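Local atomic coordinates of giardin subunit alpha-1 (Giardia intestinalis, PDB entry 4EVF), a protein that binds calcium and, in a calcium-dependent way, phospholipids such as phosphatidylserine as an annexin, and takes part in parasite attachment and cytoskeletal remodelling. Residues Glu134-Leu139 with Lys211-Thr216; Tyr30-Arg35 with Met255-Leu260. One frame throughout, in Å; residues are numbered along the deposited sequence.

Contact 1. Residues Glu134-Leu139 with Lys211-Thr216; sequences EDWCLL and KTDYYT
Thr-212 lays its methyl on the indole of Trp-136 where two helices of the all-helical annexin fold bring their early turns together, one in the second predicted repeat and one in the third. The axes of the two short segments come within 8.8 Å at 35°, pointing broadly the same way. CG2 of Thr-212 stands 3.4 Å from the centroid of the five-membered ring of Trp-136, almost on its normal, a CH-pi contact. Thr-212 can face the ring with carbon because its CG2 is anti to the backbone N (chi1 -54°, measured to OG1), while OG1 turns to His-92. The opposite indole face carries the sulfur of Cys-137, and NE1, at the edge, donates in the ring plane to OE1 of Glu-134, so the ring is held in place.

Asp-213 suits its place facing the start of helix 135-145: its OD1 takes the main-chain N-H of Trp-136 at 2.8 Å, a bent bond (139°), and also sits at the ring edge. Its OD2 accepts from a water that receives N-H of Asp-135. That helix start probably favours this carboxylate's negative charge, although OE2 of Glu-134 is only 4.2 Å from OD2 of Asp-213.

One turn on, CG2 of Thr-216 packs 3.9 Å from CD2 of Leu-139, and OG1 of Thr-216, 3.2 Å from CB of Trp-136, donates at 2.8 Å to O of Thr-212.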
loop_
_atom_site.group_PDB
_atom_site.type_symbol
_atom_site.label_atom_id
_atom_site.label_comp_id
_atom_site.label_asym_id
_atom_site.label_seq_id
_atom_site.Cartn_x
_atom_site.Cartn_y
_atom_site.Cartn_z
ATOM N N GLU A 134 13.652 12.436 -13.739
ATOM C CA GLU A 134 12.382 13.052 -13.363
ATOM C C GLU A 134 12.265 13.174 -11.848
ATOM O O GLU A 134 12.870 12.410 -11.090
ATOM C CB GLU A 134 11.194 12.245 -13.897
ATOM C CG GLU A 134 10.888 12.446 -15.380
ATOM C CD GLU A 134 9.527 11.879 -15.767
ATOM O OE1 GLU A 134 9.406 10.638 -15.891
ATOM O OE2 GLU A 134 8.580 12.680 -15.947
ATOM N N ASP A 135 11.468 14.130 -11.402
ATOM C CA ASP A 135 11.363 14.373 -9.969
ATOM C C ASP A 135 10.725 13.215 -9.205
ATOM O O ASP A 135 11.044 13.002 -8.042
ATOM C CB ASP A 135 10.642 15.686 -9.693
ATOM C CG ASP A 135 11.511 16.894 -9.997
ATOM O OD1 ASP A 135 11.019 18.034 -9.868
ATOM O OD2 ASP A 135 12.692 16.700 -10.350
ATOM N N TRP A 136 9.833 12.460 -9.849
ATOM C CA TRP A 136 9.239 11.307 -9.170
ATOM C C TRP A 136 10.290 10.244 -8.835
ATOM O O TRP A 136 10.240 9.628 -7.768
ATOM C CB TRP A 136 8.052 10.717 -9.956
ATOM C CG TRP A 136 8.413 9.987 -11.218
ATOM C CD1 TRP A 136 8.407 10.489 -12.490
ATOM C CD2 TRP A 136 8.801 8.614 -11.332
ATOM N NE1 TRP A 136 8.784 9.515 -13.384
ATOM C CE2 TRP A 136 9.027 8.353 -12.696
ATOM C CE3 TRP A 136 8.980 7.576 -10.408
ATOM C CZ2 TRP A 136 9.434 7.106 -13.159
ATOM C CZ3 TRP A 136 9.377 6.340 -10.874
ATOM C CH2 TRP A 136 9.602 6.115 -12.234
ATOM N N CYS A 137 11.250 10.044 -9.735
ATOM C CA CYS A 137 12.341 9.103 -9.489
ATOM C C CYS A 137 13.139 9.532 -8.269
ATOM O O CYS A 137 13.453 8.711 -7.408
ATOM C CB CYS A 137 13.289 9.035 -10.685
ATOM S SG CYS A 137 12.463 9.036 -12.293
ATOM N N LEU A 138 13.474 10.821 -8.217
ATOM C CA LEU A 138 14.305 11.354 -7.142
ATOM C C LEU A 138 13.598 11.254 -5.788
ATOM O O LEU A 138 14.224 10.930 -4.772
ATOM C CB LEU A 138 14.688 12.807 -7.440
ATOM C CG LEU A 138 15.554 13.081 -8.678
ATOM C CD1 LEU A 138 15.762 14.567 -8.859
ATOM C CD2 LEU A 138 16.894 12.368 -8.557
ATOM N N LEU A 139 12.300 11.541 -5.768
ATOM C CA LEU A 139 11.521 11.387 -4.539
ATOM C C LEU A 139 11.451 9.934 -4.101
ATOM O O LEU A 139 11.568 9.648 -2.909
ATOM C CB LEU A 139 10.115 11.988 -4.669
ATOM C CG LEU A 139 9.218 11.926 -3.421
ATOM C CD1 LEU A 139 9.836 12.609 -2.202
ATOM C CD2 LEU A 139 7.856 12.552 -3.734
ATOM N N LYS A 211 1.199 14.114 -14.458
ATOM C CA LYS A 211 1.522 12.728 -14.758
ATOM C C LYS A 211 2.183 12.043 -13.565
ATOM O O LYS A 211 1.727 12.205 -12.433
ATOM C CB LYS A 211 2.379 12.643 -16.028
ATOM C CG LYS A 211 1.631 13.114 -17.287
ATOM C CD LYS A 211 2.540 13.158 -18.498
ATOM C CE LYS A 211 1.744 13.445 -19.765
ATOM N NZ LYS A 211 2.611 13.408 -20.977
ATOM N N THR A 212 3.246 11.286 -13.813
ATOM C CA THR A 212 3.851 10.469 -12.760
ATOM C C THR A 212 4.441 11.321 -11.620
ATOM O O THR A 212 4.359 10.935 -10.441
ATOM C CB THR A 212 4.901 9.476 -13.330
ATOM O OG1 THR A 212 4.309 8.688 -14.376
ATOM C CG2 THR A 212 5.405 8.533 -12.227
ATOM N N ASP A 213 5.012 12.477 -11.958
ATOM C CA ASP A 213 5.475 13.401 -10.914
ATOM C C ASP A 213 4.307 13.710 -10.013
ATOM O O ASP A 213 4.397 13.584 -8.788
ATOM C CB ASP A 213 5.984 14.726 -11.479
ATOM C CG ASP A 213 7.360 14.621 -12.107
ATOM O OD1 ASP A 213 8.133 13.693 -11.763
ATOM O OD2 ASP A 213 7.666 15.487 -12.952
ATOM N N TYR A 214 3.207 14.136 -10.638
ATOM C CA TYR A 214 2.015 14.481 -9.898
ATOM C C TYR A 214 1.558 13.369 -8.955
ATOM O O TYR A 214 1.400 13.581 -7.750
ATOM C CB TYR A 214 0.865 14.850 -10.848
ATOM C CG TYR A 214 -0.418 15.044 -10.094
ATOM C CD1 TYR A 214 -0.673 16.236 -9.430
ATOM C CD2 TYR A 214 -1.361 14.022 -10.008
ATOM C CE1 TYR A 214 -1.833 16.422 -8.716
ATOM C CE2 TYR A 214 -2.527 14.194 -9.300
ATOM C CZ TYR A 214 -2.756 15.397 -8.647
ATOM O OH TYR A 214 -3.913 15.592 -7.935
ATOM N N TYR A 215 1.312 12.190 -9.510
ATOM C CA TYR A 215 0.789 11.094 -8.710
ATOM C C TYR A 215 1.749 10.670 -7.609
ATOM O O TYR A 215 1.313 10.300 -6.525
ATOM C CB TYR A 215 0.377 9.906 -9.579
ATOM C CG TYR A 215 -0.824 10.249 -10.421
ATOM C CD1 TYR A 215 -2.043 10.524 -9.820
ATOM C CD2 TYR A 215 -0.724 10.352 -11.806
ATOM C CE1 TYR A 215 -3.146 10.876 -10.574
ATOM C CE2 TYR A 215 -1.819 10.698 -12.573
ATOM C CZ TYR A 215 -3.025 10.953 -11.952
ATOM O OH TYR A 215 -4.121 11.297 -12.699
ATOM N N THR A 216 3.044 10.754 -7.883
ATOM C CA THR A 216 4.039 10.372 -6.874
ATOM C C THR A 216 3.969 11.298 -5.661
ATOM O O THR A 216 3.907 10.830 -4.508
ATOM C CB THR A 216 5.479 10.360 -7.442
ATOM O OG1 THR A 216 5.591 9.380 -8.482
ATOM C CG2 THR A 216 6.481 10.029 -6.339
HETATM O O HOH W 1 5.908 12.918 -14.807
HETATM O O HOH W 2 10.265 15.832 -13.339
#

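Contact 2. Residues Tyr30-Arg35 with Met255-Leu260; sequences YSAESR and MVDKCL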
loop_
_atom_site.group_PDB
_atom_site.type_symbol
_atom_site.label_atom_id
_atom_site.label_comp_id
_atom_site.label_asym_id
_atom_site.label_seq_id
_atom_site.Cartn_x
_atom_site.Cartn_y
_atom_site.Cartn_z
ATOM N N TYR A 30 -7.957 -11.162 11.495
ATOM C CA TYR A 30 -6.635 -11.252 12.110
ATOM C C TYR A 30 -5.570 -10.457 11.376
ATOM O O TYR A 30 -5.557 -10.387 10.139
ATOM C CB TYR A 30 -6.192 -12.713 12.169
ATOM C CG TYR A 30 -7.124 -13.599 12.953
ATOM C CD1 TYR A 30 -7.155 -13.544 14.341
ATOM C CD2 TYR A 30 -7.982 -14.485 12.311
ATOM C CE1 TYR A 30 -8.009 -14.343 15.062
ATOM C CE2 TYR A 30 -8.839 -15.287 13.029
ATOM C CZ TYR A 30 -8.842 -15.213 14.408
ATOM O OH TYR A 30 -9.685 -16.009 15.138
ATOM N N SER A 31 -4.654 -9.886 12.152
ATOM C CA SER A 31 -3.566 -9.069 11.628
ATOM C C SER A 31 -2.580 -9.928 10.857
ATOM O O SER A 31 -2.652 -11.151 10.900
ATOM C CB SER A 31 -2.807 -8.424 12.776
ATOM O OG SER A 31 -2.071 -9.429 13.450
ATOM N N ALA A 32 -1.637 -9.280 10.178
ATOM C CA ALA A 32 -0.650 -10.003 9.388
ATOM C C ALA A 32 0.174 -10.926 10.290
ATOM O O ALA A 32 0.393 -12.088 9.957
ATOM C CB ALA A 32 0.243 -9.037 8.646
ATOM N N GLU A 33 0.612 -10.396 11.431
ATOM C CA GLU A 33 1.369 -11.161 12.420
ATOM C C GLU A 33 0.564 -12.347 12.935
ATOM O O GLU A 33 1.101 -13.449 13.083
ATOM C CB GLU A 33 1.771 -10.260 13.600
ATOM C CG GLU A 33 2.782 -9.160 13.246
ATOM C CD GLU A 33 2.158 -7.900 12.626
ATOM O OE1 GLU A 33 0.930 -7.853 12.373
ATOM O OE2 GLU A 33 2.920 -6.935 12.398
ATOM N N SER A 34 -0.720 -12.124 13.212
ATOM C CA SER A 34 -1.591 -13.201 13.693
ATOM C C SER A 34 -1.785 -14.263 12.618
ATOM O O SER A 34 -1.755 -15.457 12.896
ATOM C CB SER A 34 -2.956 -12.670 14.143
ATOM O OG SER A 34 -2.875 -11.889 15.327
ATOM N N ARG A 35 -1.994 -13.833 11.379
ATOM C CA ARG A 35 -2.095 -14.799 10.296
ATOM C C ARG A 35 -0.820 -15.623 10.091
ATOM O O ARG A 35 -0.890 -16.776 9.643
ATOM C CB ARG A 35 -2.548 -14.126 8.998
ATOM C CG ARG A 35 -3.978 -13.629 9.082
ATOM C CD ARG A 35 -4.443 -13.098 7.733
ATOM N NE ARG A 35 -3.384 -12.338 7.082
ATOM C CZ ARG A 35 -3.387 -11.020 6.966
ATOM N NH1 ARG A 35 -4.404 -10.322 7.447
ATOM N NH2 ARG A 35 -2.388 -10.409 6.363
ATOM N N MET A 255 -1.434 -5.065 3.046
ATOM C CA MET A 255 -1.632 -3.917 3.933
ATOM C C MET A 255 -3.004 -3.781 4.581
ATOM O O MET A 255 -3.234 -2.834 5.338
ATOM C CB MET A 255 -1.307 -2.616 3.178
ATOM C CG MET A 255 0.183 -2.296 3.103
ATOM S SD MET A 255 0.825 -1.668 4.674
ATOM C CE MET A 255 0.547 0.099 4.491
ATOM N N VAL A 256 -3.915 -4.708 4.298
ATOM C CA VAL A 256 -5.294 -4.520 4.734
ATOM C C VAL A 256 -5.380 -4.319 6.249
ATOM O O VAL A 256 -6.079 -3.419 6.712
ATOM C CB VAL A 256 -6.262 -5.633 4.241
ATOM C CG1 VAL A 256 -5.993 -6.954 4.934
ATOM C CG2 VAL A 256 -7.710 -5.212 4.469
ATOM N N ASP A 257 -4.645 -5.130 7.014
ATOM C CA ASP A 257 -4.703 -5.040 8.477
ATOM C C ASP A 257 -4.276 -3.668 9.023
ATOM O O ASP A 257 -4.797 -3.215 10.045
ATOM C CB ASP A 257 -3.890 -6.172 9.142
ATOM C CG ASP A 257 -2.381 -5.938 9.094
ATOM O OD1 ASP A 257 -1.884 -5.378 8.093
ATOM O OD2 ASP A 257 -1.686 -6.319 10.067
ATOM N N LYS A 258 -3.327 -3.014 8.351
ATOM C CA LYS A 258 -2.778 -1.748 8.843
ATOM C C LYS A 258 -3.597 -0.531 8.388
ATOM O O LYS A 258 -3.400 0.575 8.888
ATOM C CB LYS A 258 -1.320 -1.565 8.389
ATOM C CG LYS A 258 -0.379 -2.723 8.689
ATOM C CD LYS A 258 1.080 -2.295 8.513
ATOM C CE LYS A 258 2.066 -3.458 8.770
ATOM N NZ LYS A 258 1.573 -4.433 9.773
ATOM N N CYS A 259 -4.509 -0.734 7.443
ATOM C CA CYS A 259 -5.198 0.387 6.806
ATOM C C CYS A 259 -6.702 0.335 6.988
ATOM O O CYS A 259 -7.434 0.959 6.226
ATOM C CB CYS A 259 -4.912 0.404 5.300
ATOM S SG CYS A 259 -3.177 0.631 4.823
ATOM N N LEU A 260 -7.178 -0.404 7.978
ATOM C CA LEU A 260 -8.621 -0.617 8.074
ATOM C C LEU A 260 -9.439 0.663 8.306
ATOM O O LEU A 260 -10.661 0.653 8.163
ATOM C CB LEU A 260 -8.956 -1.706 9.097
ATOM C CG LEU A 260 -8.651 -3.124 8.607
ATOM C CD1 LEU A 260 -8.780 -4.132 9.738
ATOM C CD2 LEU A 260 -9.549 -3.517 7.420
HETATM O O HOH W 3 -2.310 -7.591 5.730
#
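Asp-257 reaches from the loop after helix 245-255 to the first turn of helix 32-46, joining the predicted fourth annexin repeat to the first, more than 200 residues away in sequence; in annexins these two repeats pack against each other as one module. Its CB lies 3.8 Å from CA of Ser-31, the N-cap residue. With chi1 at 76°, CG sits between the backbone N and the carbonyl carbon of Asp-257, which turns the carboxylate to the helix start; CG comes 3.6 Å from N of Ala-32. OD2 then accepts the N-H of Ala-32 at 3.0 Å. The bond is nearly straight at the hydrogen (173°) but comes from well above the carboxylate plane, 61° out of it. The same oxygen touches CB of Ala-32, whose small methyl lets the carboxylate settle close to the backbone. OD1 turns to a water, which gives it a weak hydrogen bond and accepts one from NH2 of Arg-35. That guanidinium lies with one face against CA of Ala-32, and its NE is taken by O of Leu-70.

Lys-258 bends at its last torsion to put NZ 3.8 Å from OD2 of Asp-257 and 3.9 Å from OE2 of Glu-33, two long salt bridges. Lysine suits this spot because OE1 of Glu-33 approaches OD2 of Asp-257; the ammonium probably eases this, and Arg-74 adds a long, weak ion pair to OE2 of Glu-33. One main-chain bond probably dominates; the long ion pairs, likely screened by solvent, and the weak water bridge should add less.

How the contacts relate
Both contacts bring a carboxylate to the first turn of a helix, but their surroundings differ. Contact 1 joins two helices in the predicted second and third repeats; contact 2 joins a helix in the first to a loop in the fourth, in keeping with the paired modules of the annexin fold. No helix is shared. Their centres are 29 Å apart, on opposite sides of the chain's centre, and contact 1 lies farther out, about 17 Å from it against 12 Å. Both are partly buried, yet contact 1 buries more, 310 against 185 Å², and adds an aromatic and aliphatic surface, whereas contact 2 is mainly polar, one main-chain hydrogen bond with long ion pairs around it.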